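1-deoxy-D-xylulose 5-phosphate reductoisomerase (Moraxella catarrhalis, PDB 4ZQG) catalyses the NAD(P)H-dependent rearrangement and reduction of 1-deoxy-D-xylulose 5-phosphate to 2-C-methyl-D-erythritol 4-phosphate in the MEP pathway and is inhibited by fosmidomycin. Local coordinates at residues Ala49-Glu53 and Phe54-Lys58; Ala109-Ser112 and Ser113-Ala117; Ala329-Gly332 and Thr333-Ile337. All coordinates share one frame; numbering follows the deposited sequence. Where two conformers were deposited one is given.

How the contacts relate
All three contacts are local turns at helix ends, spread along the chain in series. Contacts 1 and 2 belong to the Rossmann-type nucleotide-binding part: contact 1 ends the helix 44-54, contact 2 begins the helix 111-120, and their centres are 22 Å apart. Of the two, only contact 2 touches the cofactor: Ala109 lies against the adenine of NAD, whereas the side chain of Leu50 in contact 1 stays about 8 Å from the dinucleotide. Contact 3 joins two helices of the C-terminal region, its centre 19 Å from that of contact 2 and 40 Å from that of contact 1. Met134 and Ile391 bridge contacts 2 and 3, each touching a side chain from both.

Contact 1: Ala49-Glu53 and Phe54-Lys58; sequences ALAME and FHPVK
Glu53 lays its aliphatic stem over one face of the Phe54 ring, with CG 3.9 Å from the ring centroid and 12° off the normal, a CH-pi contact. With CG anti to the backbone N (chi1 178°) and the chain extended beyond it, the carboxylate continues across the ring, stacked with the two planes 17° apart, and CD comes 3.5 Å from Phe54 CE1. A long flexible acid suits the place: its methylenes cover the aromatic while OE2 forms a salt bridge with Arg27, which also touches the ring.

Beneath these side chains the helix ends. Phe54 N bonds to Leu50 O at 2.8 Å, and His55 N to Ala51 O at 2.8 Å, the second bond more bent. His55 then turns the chain out of the helix with positive phi, its ring face placed over Met52 O. Pro56, having no N-H, cannot extend the helical bonding; instead its CD rests 3.3 Å from Ala51 O.

The turn links helix 44-54 to strand 58-61 in the Rossmann-type sheet. Phe54 and Leu50 both touch Leu23 of helix 17-26, and they also meet Ile35 and Leu38, respectively, on strand 33-39.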
# COMPACT_ATOMS: atom_id res chain seq x y z
N ALA A 49 -19.04 10.22 -33.46
CA ALA A 49 -18.38 11.41 -32.88
C ALA A 49 -16.93 11.09 -32.44
O ALA A 49 -16.02 11.92 -32.66
CB ALA A 49 -19.18 11.95 -31.72
N LEU A 50 -16.72 9.91 -31.85
CA LEU A 50 -15.37 9.47 -31.49
C LEU A 50 -14.48 9.25 -32.71
O LEU A 50 -13.35 9.68 -32.77
CB LEU A 50 -15.40 8.19 -30.62
CG LEU A 50 -16.14 8.28 -29.25
CD1 LEU A 50 -16.02 6.98 -28.47
CD2 LEU A 50 -15.64 9.43 -28.43
N ALA A 51 -15.02 8.56 -33.69
CA ALA A 51 -14.36 8.43 -34.98
C ALA A 51 -13.83 9.77 -35.51
O ALA A 51 -12.64 9.91 -35.81
CB ALA A 51 -15.33 7.84 -35.98
N MET A 52 -14.70 10.77 -35.56
CA MET A 52 -14.30 12.09 -36.05
C MET A 52 -13.25 12.76 -35.16
O MET A 52 -12.38 13.50 -35.63
CB MET A 52 -15.50 13.01 -36.14
CG MET A 52 -16.67 12.45 -36.92
SD MET A 52 -18.04 13.56 -36.76
CE MET A 52 -19.10 13.02 -38.10
N GLU A 53 -13.34 12.50 -33.86
CA GLU A 53 -12.38 13.06 -32.96
C GLU A 53 -11.01 12.41 -33.12
O GLU A 53 -10.01 13.09 -33.24
CB GLU A 53 -12.87 12.94 -31.51
CG GLU A 53 -11.83 13.49 -30.54
CD GLU A 53 -12.27 13.51 -29.12
OE1 GLU A 53 -13.33 12.95 -28.81
OE2 GLU A 53 -11.49 14.08 -28.32
N PHE A 54 -10.96 11.09 -33.19
CA PHE A 54 -9.67 10.40 -33.09
C PHE A 54 -9.15 9.81 -34.37
O PHE A 54 -8.04 9.31 -34.34
CB PHE A 54 -9.70 9.28 -32.00
CG PHE A 54 -9.87 9.79 -30.60
CD1 PHE A 54 -11.08 9.69 -29.96
CD2 PHE A 54 -8.83 10.39 -29.94
CE1 PHE A 54 -11.24 10.16 -28.66
CE2 PHE A 54 -8.99 10.88 -28.67
CZ PHE A 54 -10.20 10.77 -28.03
N HIS A 55 -9.90 9.86 -35.47
CA HIS A 55 -9.47 9.32 -36.79
C HIS A 55 -8.84 7.94 -36.63
O HIS A 55 -7.67 7.75 -36.95
CB HIS A 55 -8.47 10.25 -37.54
CG HIS A 55 -9.01 11.61 -37.89
ND1 HIS A 55 -8.36 12.78 -37.54
CD2 HIS A 55 -10.15 12.00 -38.52
CE1 HIS A 55 -9.07 13.82 -37.94
NE2 HIS A 55 -10.16 13.37 -38.54
N PRO A 56 -9.60 6.97 -36.08
CA PRO A 56 -9.10 5.62 -35.91
C PRO A 56 -8.99 4.90 -37.23
O PRO A 56 -9.75 5.18 -38.15
CB PRO A 56 -10.20 4.95 -35.11
CG PRO A 56 -11.41 5.67 -35.44
CD PRO A 56 -10.96 7.09 -35.53
N VAL A 57 -8.08 3.95 -37.31
CA VAL A 57 -7.95 3.13 -38.49
C VAL A 57 -9.17 2.25 -38.67
O VAL A 57 -9.62 2.05 -39.76
CB VAL A 57 -6.63 2.33 -38.49
CG1 VAL A 57 -6.52 1.46 -39.72
CG2 VAL A 57 -5.45 3.28 -38.40
N LYS A 58 -9.73 1.71 -37.59
CA LYS A 58 -10.87 0.80 -37.69
C LYS A 58 -11.84 1.05 -36.58
O LYS A 58 -11.44 1.44 -35.49
CB LYS A 58 -10.43 -0.68 -37.56
CG LYS A 58 -9.16 -1.06 -38.30
CD LYS A 58 -9.02 -2.58 -38.43
CE LYS A 58 -7.82 -2.94 -39.31
NZ LYS A 58 -7.44 -4.36 -39.18

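Contact 2: Ala109-Ser112 and Ser113-Ala117; sequences AGLS and STLAA. With NAD (nicotinamide-adenine-dinucleotide), chain C.
The carbonyl group of Gly110 is approached from opposite faces of its plane by two donors of one residue, Thr114 OG1 at 2.6 Å and Thr114 N at 3.1 Å. One residue earlier, the methyl of Ala109 packs against the rim of the NAD adenine, CB 3.5 Å from C6A and about as far from N1A, where a small apolar side chain lets the flat base come close. This is the first turn of helix 111-120, in the beta-alpha-beta unit of strands 100-103 and 123-126 in the Rossmann-type fold.

Threonine suits its position because OG1, beside its own backbone N (chi1 -55°), folds back onto the carbonyl one turn earlier, while the same hydroxyl also bonds Ser131 OG. Ser113 OG adds a weak third bond to Gly110 O. Regular helical bonds follow, Leu115 N to Leu111 O and Ala116 N to Ser112 O.

On another side of the helix, Leu111 and Leu115 run side by side, their branched ends giving bulk for the helices 130-146 and 387-409 that both touch. The small Ala116 and Ala117 instead meet Ala93 of helix 85-93, Ala116 also touching Ile90. Between the two leucines the methyls meet directly, Leu111 CD1 lying 3.7 Å from Leu115 CD1.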
# COMPACT_ATOMS: atom_id res chain seq x y z
N ALA A 109 -20.28 -11.19 -23.79
CA ALA A 109 -20.03 -10.67 -25.12
C ALA A 109 -18.55 -10.29 -25.34
O ALA A 109 -18.10 -10.20 -26.47
CB ALA A 109 -20.94 -9.48 -25.38
N GLY A 110 -17.77 -10.11 -24.28
CA GLY A 110 -16.37 -9.70 -24.42
C GLY A 110 -15.36 -10.83 -24.42
O GLY A 110 -14.16 -10.60 -24.53
N LEU A 111 -15.84 -12.05 -24.32
CA LEU A 111 -14.97 -13.19 -24.16
C LEU A 111 -14.10 -13.52 -25.38
O LEU A 111 -12.89 -13.68 -25.26
CB LEU A 111 -15.82 -14.37 -23.74
CG LEU A 111 -15.30 -15.77 -23.90
CD1 LEU A 111 -13.90 -15.91 -23.38
CD2 LEU A 111 -16.28 -16.62 -23.14
N SER A 112 -14.69 -13.60 -26.55
CA SER A 112 -13.95 -14.04 -27.72
C SER A 112 -12.86 -13.06 -28.13
O SER A 112 -11.80 -13.46 -28.51
CB SER A 112 -14.92 -14.23 -28.84
OG SER A 112 -16.20 -14.37 -28.23
N SER A 113 -13.12 -11.77 -28.03
CA SER A 113 -12.10 -10.80 -28.37
C SER A 113 -11.02 -10.71 -27.29
O SER A 113 -9.85 -10.47 -27.60
CB SER A 113 -12.72 -9.43 -28.60
OG SER A 113 -13.66 -9.15 -27.60
N THR A 114 -11.41 -10.92 -26.03
CA THR A 114 -10.39 -11.04 -24.99
C THR A 114 -9.44 -12.19 -25.31
O THR A 114 -8.26 -12.01 -25.23
CB THR A 114 -11.01 -11.20 -23.60
OG1 THR A 114 -11.90 -10.12 -23.36
CG2 THR A 114 -9.91 -11.23 -22.50
N LEU A 115 -9.97 -13.34 -25.71
CA LEU A 115 -9.13 -14.45 -26.10
C LEU A 115 -8.28 -14.17 -27.31
O LEU A 115 -7.09 -14.50 -27.32
CB LEU A 115 -9.95 -15.68 -26.41
CG LEU A 115 -10.53 -16.41 -25.22
CD1 LEU A 115 -11.52 -17.44 -25.72
CD2 LEU A 115 -9.46 -17.10 -24.42
N ALA A 116 -8.90 -13.64 -28.35
CA ALA A 116 -8.16 -13.24 -29.55
C ALA A 116 -6.96 -12.38 -29.18
O ALA A 116 -5.86 -12.56 -29.69
CB ALA A 116 -9.07 -12.49 -30.53
N ALA A 117 -7.18 -11.41 -28.30
CA ALA A 117 -6.09 -10.57 -27.81
C ALA A 117 -5.02 -11.41 -27.03
O ALA A 117 -3.82 -11.26 -27.25
CB ALA A 117 -6.66 -9.45 -26.95
PA NAD C . -21.16 -0.16 -20.11
O1A NAD C . -22.46 -0.90 -20.04
O2A NAD C . -21.06 1.29 -19.68
O5B NAD C . -20.44 -0.33 -21.55
C5B NAD C . -20.23 -1.58 -22.19
C4B NAD C . -19.50 -1.40 -23.53
O4B NAD C . -19.51 -2.68 -24.19
C3B NAD C . -20.18 -0.39 -24.47
O3B NAD C . -19.22 0.36 -25.23
C2B NAD C . -21.00 -1.27 -25.39
O2B NAD C . -21.07 -0.79 -26.73
C1B NAD C . -20.30 -2.62 -25.38
N9A NAD C . -21.28 -3.75 -25.45
C8A NAD C . -22.37 -3.90 -24.68
N7A NAD C . -23.06 -5.02 -25.01
C5A NAD C . -22.41 -5.61 -26.01
C6A NAD C . -22.65 -6.83 -26.81
N6A NAD C . -23.74 -7.63 -26.54
N1A NAD C . -21.74 -7.09 -27.77
C2A NAD C . -20.68 -6.27 -28.03
N3A NAD C . -20.41 -5.13 -27.35
C4A NAD C . -21.24 -4.77 -26.33
O3 NAD C . -20.13 -1.05 -19.23
PN NAD C . -19.06 -0.59 -18.13
O1N NAD C . -19.87 -0.24 -16.90
O2N NAD C . -18.06 0.33 -18.80
O5D NAD C . -18.38 -2.03 -17.91
C5D NAD C . -17.38 -2.53 -18.80
C4D NAD C . -16.65 -3.72 -18.15
O4D NAD C . -15.69 -3.29 -17.19
C3D NAD C . -17.64 -4.61 -17.42
O3D NAD C . -17.19 -5.95 -17.58
C2D NAD C . -17.57 -4.14 -15.98
O2D NAD C . -17.99 -5.17 -15.08
C1D NAD C . -16.10 -3.72 -15.88
N1N NAD C . -15.89 -2.65 -14.88
C2N NAD C . -16.49 -1.44 -15.03
C3N NAD C . -16.31 -0.43 -14.06
C7N NAD C . -16.93 0.94 -14.19
O7N NAD C . -16.52 1.86 -13.50
N7N NAD C . -17.90 1.16 -15.08
C4N NAD C . -15.52 -0.70 -12.95
C5N NAD C . -14.92 -1.93 -12.86
C6N NAD C . -15.12 -2.91 -13.82

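Contact 3: Ala329-Gly332 and Thr333-Ile337; sequences ARLG and TGACI
Leu331 and Ala335 meet at their beta carbons, CB to CB at 3.4 Å, a close approach where two successive helices join. The methyl of Ala335 points toward the preceding helix and fits against the base of the leucine side chain, a spot that suits a residue with nothing beyond CB. Close by, Gly332 O lies at the start of the second helix and takes two backbone bonds. The one from Cys336 N, at 3.2 Å, comes in the carbonyl plane with an N-H...O angle of 142°; that from Ala335 N, also at 3.2 Å, is weak and strongly bent at 122°.

Gly332 has two roles, as the residue that leaves the first helix with positive phi and as the N-cap of the next. At these backbone angles a beta carbon would be jammed against the preceding carbonyl oxygen, which accounts for glycine here. It has no side chain with which to cap the new helix, and its carbonyl simply accepts the ordinary helical bond from Cys336 N. Cys336 closes the inner side: its sulfur, set beside its own backbone N (chi1 -71°), reaches back to lie 4.0 Å from Ala329 CA. Thr333 is held too, its OG1 hydrogen-bonded to Asp137.

The outward side is looser. There the exposed Arg330 points its CB away from the second helix, and a buffer molecule, probably from the crystallisation liquor, lies about 4 Å from Gly332.

The turn joins helix 320-331 to helix 333-351. Ala329 and Cys336 both pack on Ile237 of helix 230-243, Cys336 and Ile337 touch Val133 and Met134 of helix 130-146, respectively, and Ile337 also contacts helix 387-409.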
# COMPACT_ATOMS: atom_id res chain seq x y z
N ALA A 329 -16.80 -20.59 -6.96
CA ALA A 329 -15.35 -20.56 -7.15
C ALA A 329 -14.71 -21.89 -6.77
O ALA A 329 -13.82 -22.35 -7.46
CB ALA A 329 -14.74 -19.45 -6.35
N ARG A 330 -15.19 -22.50 -5.69
CA ARG A 330 -14.72 -23.81 -5.27
C ARG A 330 -15.11 -24.91 -6.26
O ARG A 330 -14.33 -25.85 -6.48
CB ARG A 330 -15.26 -24.17 -3.89
CG ARG A 330 -14.47 -23.57 -2.75
CD ARG A 330 -15.35 -23.16 -1.57
NE ARG A 330 -15.32 -24.12 -0.47
CZ ARG A 330 -15.59 -23.81 0.79
NH1 ARG A 330 -15.89 -22.57 1.11
NH2 ARG A 330 -15.56 -24.75 1.73
N LEU A 331 -16.30 -24.80 -6.85
CA LEU A 331 -16.76 -25.81 -7.82
C LEU A 331 -15.98 -25.78 -9.11
O LEU A 331 -15.85 -26.78 -9.73
CB LEU A 331 -18.26 -25.70 -8.09
CG LEU A 331 -19.26 -26.16 -7.02
CD1 LEU A 331 -20.32 -27.03 -7.62
CD2 LEU A 331 -18.68 -26.96 -5.87
N GLY A 332 -15.39 -24.66 -9.48
CA GLY A 332 -14.60 -24.59 -10.71
C GLY A 332 -15.35 -23.86 -11.80
O GLY A 332 -16.42 -23.26 -11.55
N THR A 333 -14.82 -23.93 -13.01
CA THR A 333 -15.27 -23.04 -14.08
C THR A 333 -16.74 -23.25 -14.53
O THR A 333 -17.48 -22.31 -14.68
CB THR A 333 -14.31 -23.09 -15.27
OG1 THR A 333 -13.08 -22.44 -14.89
CG2 THR A 333 -14.93 -22.34 -16.47
N GLY A 334 -17.16 -24.47 -14.74
CA GLY A 334 -18.56 -24.72 -14.98
C GLY A 334 -19.49 -23.99 -14.04
O GLY A 334 -20.44 -23.38 -14.47
N ALA A 335 -19.26 -24.04 -12.75
CA ALA A 335 -20.19 -23.41 -11.81
C ALA A 335 -20.10 -21.91 -11.86
O ALA A 335 -21.03 -21.23 -11.46
CB ALA A 335 -19.92 -23.86 -10.40
N CYS A 336 -18.96 -21.40 -12.28
CA CYS A 336 -18.76 -19.96 -12.42
C CYS A 336 -19.51 -19.37 -13.59
O CYS A 336 -20.03 -18.25 -13.51
CB CYS A 336 -17.27 -19.64 -12.52
SG CYS A 336 -16.49 -19.91 -10.92
N ILE A 337 -19.59 -20.16 -14.66
CA ILE A 337 -20.42 -19.89 -15.81
C ILE A 337 -21.88 -19.95 -15.42
O ILE A 337 -22.62 -19.00 -15.59
CB ILE A 337 -20.08 -20.86 -16.93
CG1 ILE A 337 -18.70 -20.51 -17.45
CG2 ILE A 337 -21.14 -20.81 -18.04
CD1 ILE A 337 -18.10 -21.57 -18.32